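Local coordinates for periplasmic binding protein (Sulfurospirillum deleyianum, PDB 4PAG) that probably serves as the solute-binding component of an ABC transporter of the iron-siderophore/vitamin B12 type, and here carries a bound histidine, at residues M33-D38 and K63-L68; F266-R271 and A303-F308. All blocks are in the same frame, centred on the assembly; numbering follows the deposited sequence.

Contact 1: residues M33-D38 and K63-L68; sequences MIYVID and KHFMEL
The phenolic oxygen of Y35 accepts a hydrogen bond from the backbone N of S62, just ahead of helix 63-66, and the ring it belongs to lies against F65. S62 serves both aromatics, since its OG also bonds to F65 N; the tether at the hydroxyl therefore limits how far the tyrosine can shift relative to the helix it meets. The ring pair is a T-shaped stack in a tilted form, the edge of Y35 directed toward the face of F65, with planes at 62° and centroids 4.9 Å apart. One flank of the tyrosine does the touching. Its CD1 comes to 3.5 Å from F65 CD1, while the neighbouring Y35 CE1 reaches back to F65 CB at 3.6 Å. Y35 CG stands over the same phenylalanine face, displaced toward the rim. Each ring extends from its helix with CG anti to the backbone N (chi1 172° for Y35, 180° for F65), and two side chains reaching out in this way meet between backbones whose CA atoms, Y35 to F65, are 7.7 Å apart. The protein belongs to the two-lobed periplasmic binding proteins, and within it the pair joins the end of helix 28-37 to the short helix 63-66 across a link with little regular structure. Q49 NE2 bonds to the carbonyl oxygens of F65 and L68, tying that same link to the end of the short helix. K63, in helix 63-66, and E67, four residues on, form a salt bridge, K63 NZ meeting E67 OE2 on the syn side at 2.9 Å.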
loop_
_atom_site.group_PDB
_atom_site.type_symbol
_atom_site.label_atom_id
_atom_site.label_comp_id
_atom_site.label_asym_id
_atom_site.label_seq_id
_atom_site.Cartn_x
_atom_site.Cartn_y
_atom_site.Cartn_z
HETATM N N MSE A 33 8.395 1.286 2.773
HETATM C CA MSE A 33 9.174 0.075 2.497
HETATM C C MSE A 33 10.589 0.197 3.018
HETATM O O MSE A 33 11.143 -0.753 3.587
HETATM C CB MSE A 33 9.142 -0.145 0.987
HETATM C CG MSE A 33 9.903 -1.388 0.557
HETATM SE SE MSE A 33 9.353 -1.873 -1.275
HETATM C CE MSE A 33 9.356 -0.116 -2.149
ATOM N N ILE A 34 11.194 1.366 2.841
ATOM C CA ILE A 34 12.527 1.605 3.401
ATOM C C ILE A 34 12.475 1.486 4.925
ATOM O O ILE A 34 13.394 0.937 5.538
ATOM C CB ILE A 34 13.089 2.982 3.002
ATOM C CG1 ILE A 34 13.320 3.048 1.486
ATOM C CG2 ILE A 34 14.397 3.259 3.737
ATOM C CD1 ILE A 34 13.573 4.450 0.951
ATOM N N TYR A 35 11.396 1.986 5.531
ATOM C CA TYR A 35 11.244 1.904 6.983
ATOM C C TYR A 35 11.420 0.469 7.490
ATOM O O TYR A 35 12.188 0.230 8.417
ATOM C CB TYR A 35 9.898 2.472 7.484
ATOM C CG TYR A 35 9.762 2.172 8.947
ATOM C CD1 TYR A 35 10.369 2.980 9.902
ATOM C CD2 TYR A 35 9.139 1.008 9.372
ATOM C CE1 TYR A 35 10.325 2.651 11.248
ATOM C CE2 TYR A 35 9.092 0.669 10.705
ATOM C CZ TYR A 35 9.679 1.490 11.641
ATOM O OH TYR A 35 9.611 1.143 12.970
ATOM N N VAL A 36 10.702 -0.479 6.894
ATOM C CA VAL A 36 10.724 -1.850 7.401
ATOM C C VAL A 36 12.052 -2.565 7.125
ATOM O O VAL A 36 12.375 -3.513 7.814
ATOM C CB VAL A 36 9.512 -2.708 6.928
ATOM C CG1 VAL A 36 8.231 -2.221 7.596
ATOM C CG2 VAL A 36 9.376 -2.726 5.415
ATOM N N ILE A 37 12.819 -2.108 6.132
ATOM C CA ILE A 37 14.168 -2.630 5.915
ATOM C C ILE A 37 15.108 -2.029 6.969
ATOM O O ILE A 37 15.727 -2.759 7.747
ATOM C CB ILE A 37 14.677 -2.359 4.483
ATOM C CG1 ILE A 37 13.798 -3.083 3.465
ATOM C CG2 ILE A 37 16.129 -2.816 4.322
ATOM C CD1 ILE A 37 14.027 -2.631 2.039
ATOM N N ASP A 38 15.197 -0.704 7.008
ATOM C CA ASP A 38 15.994 -0.011 8.028
ATOM C C ASP A 38 15.667 1.478 7.985
ATOM O O ASP A 38 15.891 2.131 6.971
ATOM C CB ASP A 38 17.494 -0.232 7.775
ATOM C CG ASP A 38 18.378 0.401 8.834
ATOM O OD1 ASP A 38 17.886 0.769 9.923
ATOM O OD2 ASP A 38 19.586 0.538 8.570
ATOM N N LYS A 63 10.602 5.692 17.324
ATOM C CA LYS A 63 10.567 7.110 17.645
ATOM C C LYS A 63 11.334 7.923 16.596
ATOM O O LYS A 63 10.886 9.003 16.207
ATOM C CB LYS A 63 11.133 7.356 19.042
ATOM C CG LYS A 63 10.756 8.711 19.621
ATOM C CD LYS A 63 10.472 8.612 21.114
ATOM C CE LYS A 63 10.340 9.982 21.756
ATOM N NZ LYS A 63 11.635 10.721 21.763
ATOM N N HIS A 64 12.471 7.399 16.131
ATOM C CA HIS A 64 13.255 8.074 15.080
ATOM C C HIS A 64 12.387 8.391 13.870
ATOM O O HIS A 64 12.364 9.529 13.409
ATOM C CB HIS A 64 14.459 7.238 14.638
ATOM C CG HIS A 64 15.179 7.794 13.440
ATOM N ND1 HIS A 64 15.969 8.923 13.502
ATOM C CD2 HIS A 64 15.224 7.375 12.151
ATOM C CE1 HIS A 64 16.467 9.177 12.303
ATOM N NE2 HIS A 64 16.034 8.251 11.465
ATOM N N PHE A 65 11.673 7.382 13.364
ATOM C CA PHE A 65 10.828 7.559 12.197
ATOM C C PHE A 65 9.725 8.581 12.460
ATOM O O PHE A 65 9.458 9.415 11.606
ATOM C CB PHE A 65 10.220 6.228 11.736
ATOM C CG PHE A 65 9.330 6.345 10.525
ATOM C CD1 PHE A 65 9.869 6.380 9.242
ATOM C CD2 PHE A 65 7.955 6.411 10.660
ATOM C CE1 PHE A 65 9.056 6.469 8.127
ATOM C CE2 PHE A 65 7.135 6.505 9.546
ATOM C CZ PHE A 65 7.686 6.532 8.279
HETATM N N MSE A 66 9.104 8.520 13.643
HETATM C CA MSE A 66 7.988 9.411 13.983
HETATM C C MSE A 66 8.416 10.847 14.111
HETATM O O MSE A 66 7.583 11.739 13.999
HETATM C CB MSE A 66 7.314 9.035 15.303
HETATM C CG MSE A 66 6.648 7.669 15.270
HETATM SE SE MSE A 66 5.183 7.573 13.959
HETATM C CE MSE A 66 3.968 8.829 14.869
ATOM N N GLU A 67 9.705 11.089 14.342
ATOM C CA GLU A 67 10.222 12.457 14.508
ATOM C C GLU A 67 10.877 13.041 13.249
ATOM O O GLU A 67 11.337 14.173 13.275
ATOM C CB GLU A 67 11.204 12.501 15.689
ATOM C CG GLU A 67 10.527 12.227 17.031
ATOM C CD GLU A 67 11.497 12.037 18.180
ATOM O OE1 GLU A 67 12.680 11.727 17.935
ATOM O OE2 GLU A 67 11.062 12.181 19.340
ATOM N N LEU A 68 10.903 12.291 12.148
ATOM C CA LEU A 68 11.502 12.787 10.902
ATOM C C LEU A 68 10.701 13.945 10.332
ATOM O O LEU A 68 9.475 13.981 10.476
ATOM C CB LEU A 68 11.572 11.682 9.840
ATOM C CG LEU A 68 12.534 10.527 10.077
ATOM C CD1 LEU A 68 12.295 9.438 9.034
ATOM C CD2 LEU A 68 13.973 11.006 10.046
#

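Contact 2: residues F266-R271 and A303-F308; sequences FNWTDR and AFYQLF
W268 and Y305 join the loop that follows strand 258-260 to helix 297-309, and the loop around the tryptophan is shaped by an Asx turn at N267. Three kinds of interaction can be separated here. The first is the hydrogen bond across the contact: W268 NE1 donates to Y305 OH at 2.9 Å, with an N-H...O angle of 160°. The oxygen sits close to the indole plane, at the ring edge where the N-H emerges, so the donor is well aimed. Y305 OH is also bonded to the backbone O of S264, and a hydroxyl placed between an indole N-H and a carbonyl can take from one and give to the other; both of its roles are thus met in a buried setting. The second kind is apolar. Beyond the bond the two rings cross at a slant, and the nearest carbons, W268 CZ2 and Y305 CE1, are 4.1 Å apart, a light touch compared with the polar one. L279 of helix 277-288 packs against both W268 and F304.

The third kind holds the loop in shape. N267 OD1 accepts from T269 N at 3.0 Å, in the carbonyl plane and on a lone pair, which closes the Asx turn, and from D270 N at 3.1 Å, which makes it an Asx motif. Farther along, D270 and R271 form a salt bridge, though the R271 NE to D270 OD2 bond is weak in angle; R271 NH2 also pairs with E177 and E185. The loop lies close to the ligand pocket, with the W268 side chain about 8 Å from the bound histidine. The D270 N donor of the Asx motif stands above the N267 carbonyl plane, 46° out of it.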
loop_
_atom_site.group_PDB
_atom_site.type_symbol
_atom_site.label_atom_id
_atom_site.label_comp_id
_atom_site.label_asym_id
_atom_site.label_seq_id
_atom_site.Cartn_x
_atom_site.Cartn_y
_atom_site.Cartn_z
ATOM N N PHE A 266 0.313 1.564 8.948
ATOM C CA PHE A 266 0.194 1.920 7.547
ATOM C C PHE A 266 -1.078 1.261 7.010
ATOM O O PHE A 266 -1.443 0.161 7.430
ATOM C CB PHE A 266 1.370 1.382 6.725
ATOM C CG PHE A 266 2.735 1.823 7.177
ATOM C CD1 PHE A 266 2.962 3.071 7.764
ATOM C CD2 PHE A 266 3.831 0.997 6.933
ATOM C CE1 PHE A 266 4.249 3.457 8.133
ATOM C CE2 PHE A 266 5.114 1.382 7.294
ATOM C CZ PHE A 266 5.324 2.617 7.890
ATOM N N ASN A 267 -1.726 1.915 6.057
ATOM C CA ASN A 267 -2.954 1.382 5.457
ATOM C C ASN A 267 -2.711 0.028 4.789
ATOM O O ASN A 267 -1.717 -0.155 4.070
ATOM C CB ASN A 267 -3.481 2.381 4.441
ATOM C CG ASN A 267 -4.941 2.161 4.099
ATOM O OD1 ASN A 267 -5.301 1.213 3.379
ATOM N ND2 ASN A 267 -5.794 3.052 4.589
ATOM N N TRP A 268 -3.615 -0.923 5.031
ATOM C CA TRP A 268 -3.467 -2.277 4.513
ATOM C C TRP A 268 -3.695 -2.399 3.002
ATOM O O TRP A 268 -3.245 -3.376 2.416
ATOM C CB TRP A 268 -4.395 -3.265 5.249
ATOM C CG TRP A 268 -3.930 -3.648 6.625
ATOM C CD1 TRP A 268 -3.032 -2.977 7.410
ATOM C CD2 TRP A 268 -4.362 -4.775 7.392
ATOM N NE1 TRP A 268 -2.867 -3.627 8.600
ATOM C CE2 TRP A 268 -3.676 -4.730 8.621
ATOM C CE3 TRP A 268 -5.264 -5.821 7.160
ATOM C CZ2 TRP A 268 -3.856 -5.697 9.614
ATOM C CZ3 TRP A 268 -5.440 -6.773 8.149
ATOM C CH2 TRP A 268 -4.744 -6.700 9.356
ATOM N N THR A 269 -4.375 -1.441 2.369
ATOM C CA THR A 269 -4.710 -1.591 0.934
ATOM C C THR A 269 -4.423 -0.413 -0.006
ATOM O O THR A 269 -4.273 -0.632 -1.209
ATOM C CB THR A 269 -6.183 -2.042 0.729
ATOM O OG1 THR A 269 -7.078 -0.946 0.953
ATOM C CG2 THR A 269 -6.538 -3.179 1.666
ATOM N N ASP A 270 -4.321 0.812 0.511
ATOM C CA ASP A 270 -4.288 2.005 -0.347
ATOM C C ASP A 270 -3.935 3.271 0.459
ATOM O O ASP A 270 -4.016 3.266 1.683
ATOM C CB ASP A 270 -5.670 2.165 -0.995
ATOM C CG ASP A 270 -5.686 3.139 -2.152
ATOM O OD1 ASP A 270 -4.611 3.452 -2.711
ATOM O OD2 ASP A 270 -6.797 3.583 -2.520
ATOM N N ARG A 271 -3.525 4.342 -0.222
ATOM C CA ARG A 271 -3.347 5.648 0.415
ATOM C C ARG A 271 -2.303 5.579 1.541
ATOM O O ARG A 271 -2.546 6.047 2.648
ATOM C CB ARG A 271 -4.695 6.177 0.964
ATOM C CG ARG A 271 -5.875 6.066 0.013
ATOM C CD ARG A 271 -5.686 6.853 -1.282
ATOM N NE ARG A 271 -6.691 6.488 -2.280
ATOM C CZ ARG A 271 -6.886 7.118 -3.441
ATOM N NH1 ARG A 271 -6.172 8.186 -3.775
ATOM N NH2 ARG A 271 -7.817 6.678 -4.276
ATOM N N ALA A 303 2.148 -13.046 12.356
ATOM C CA ALA A 303 3.455 -13.345 11.758
ATOM C C ALA A 303 3.997 -12.158 10.962
ATOM O O ALA A 303 5.176 -11.834 11.039
ATOM C CB ALA A 303 3.369 -14.572 10.861
ATOM N N PHE A 304 3.124 -11.511 10.205
ATOM C CA PHE A 304 3.521 -10.366 9.394
ATOM C C PHE A 304 4.015 -9.206 10.275
ATOM O O PHE A 304 5.082 -8.626 10.022
ATOM C CB PHE A 304 2.363 -9.943 8.494
ATOM C CG PHE A 304 2.705 -8.842 7.540
ATOM C CD1 PHE A 304 2.552 -7.522 7.918
ATOM C CD2 PHE A 304 3.180 -9.123 6.265
ATOM C CE1 PHE A 304 2.863 -6.499 7.052
ATOM C CE2 PHE A 304 3.492 -8.101 5.389
ATOM C CZ PHE A 304 3.331 -6.787 5.787
ATOM N N TYR A 305 3.266 -8.892 11.324
ATOM C CA TYR A 305 3.635 -7.785 12.203
ATOM C C TYR A 305 4.916 -8.080 12.984
ATOM O O TYR A 305 5.728 -7.170 13.224
ATOM C CB TYR A 305 2.471 -7.378 13.128
ATOM C CG TYR A 305 1.590 -6.316 12.488
ATOM C CD1 TYR A 305 0.811 -6.615 11.371
ATOM C CD2 TYR A 305 1.564 -5.017 12.973
ATOM C CE1 TYR A 305 0.027 -5.648 10.767
ATOM C CE2 TYR A 305 0.777 -4.038 12.373
ATOM C CZ TYR A 305 0.016 -4.356 11.263
ATOM O OH TYR A 305 -0.777 -3.396 10.651
ATOM N N GLN A 306 5.124 -9.348 13.330
ATOM C CA GLN A 306 6.321 -9.740 14.069
ATOM C C GLN A 306 7.572 -9.480 13.252
ATOM O O GLN A 306 8.518 -8.870 13.746
ATOM C CB GLN A 306 6.265 -11.212 14.485
ATOM C CG GLN A 306 7.302 -11.592 15.540
ATOM C CD GLN A 306 8.676 -11.933 14.985
ATOM O OE1 GLN A 306 8.825 -12.354 13.831
ATOM N NE2 GLN A 306 9.696 -11.780 15.829
ATOM N N LEU A 307 7.560 -9.916 12.002
ATOM C CA LEU A 307 8.734 -9.818 11.134
ATOM C C LEU A 307 8.910 -8.403 10.592
ATOM O O LEU A 307 10.004 -7.823 10.690
ATOM C CB LEU A 307 8.636 -10.822 9.981
ATOM C CG LEU A 307 9.768 -10.774 8.946
ATOM C CD1 LEU A 307 11.106 -11.108 9.595
ATOM C CD2 LEU A 307 9.490 -11.712 7.786
ATOM N N PHE A 308 7.841 -7.837 10.034
ATOM C CA PHE A 308 7.937 -6.517 9.386
ATOM C C PHE A 308 8.111 -5.364 10.368
ATOM O O PHE A 308 8.875 -4.444 10.093
ATOM C CB PHE A 308 6.749 -6.262 8.436
ATOM C CG PHE A 308 6.893 -6.949 7.110
ATOM C CD1 PHE A 308 6.675 -8.305 6.998
ATOM C CD2 PHE A 308 7.308 -6.245 5.983
ATOM C CE1 PHE A 308 6.835 -8.957 5.785
ATOM C CE2 PHE A 308 7.462 -6.886 4.769
ATOM C CZ PHE A 308 7.229 -8.248 4.667
#

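Contact 2 is the more deeply buried: its centre is about 8 Å from the centre of the chain, against about 16 Å for contact 1, which is only partly buried. Their chemistry differs accordingly. Contact 1 joins two helices through ring against ring, with no hydrogen bond between its segments, whereas contact 2 joins a loop to a helix mainly through one directed bond that satisfies polar groups in the interior. The two share no segment, yet they adjoin, their centres about 14 Å apart. V36 of helix 28-37 packs on helix 297-309, its CG1 3.4 Å from F308 O, so the helix of residues 33-38 touches the helix of residues 303-308 directly.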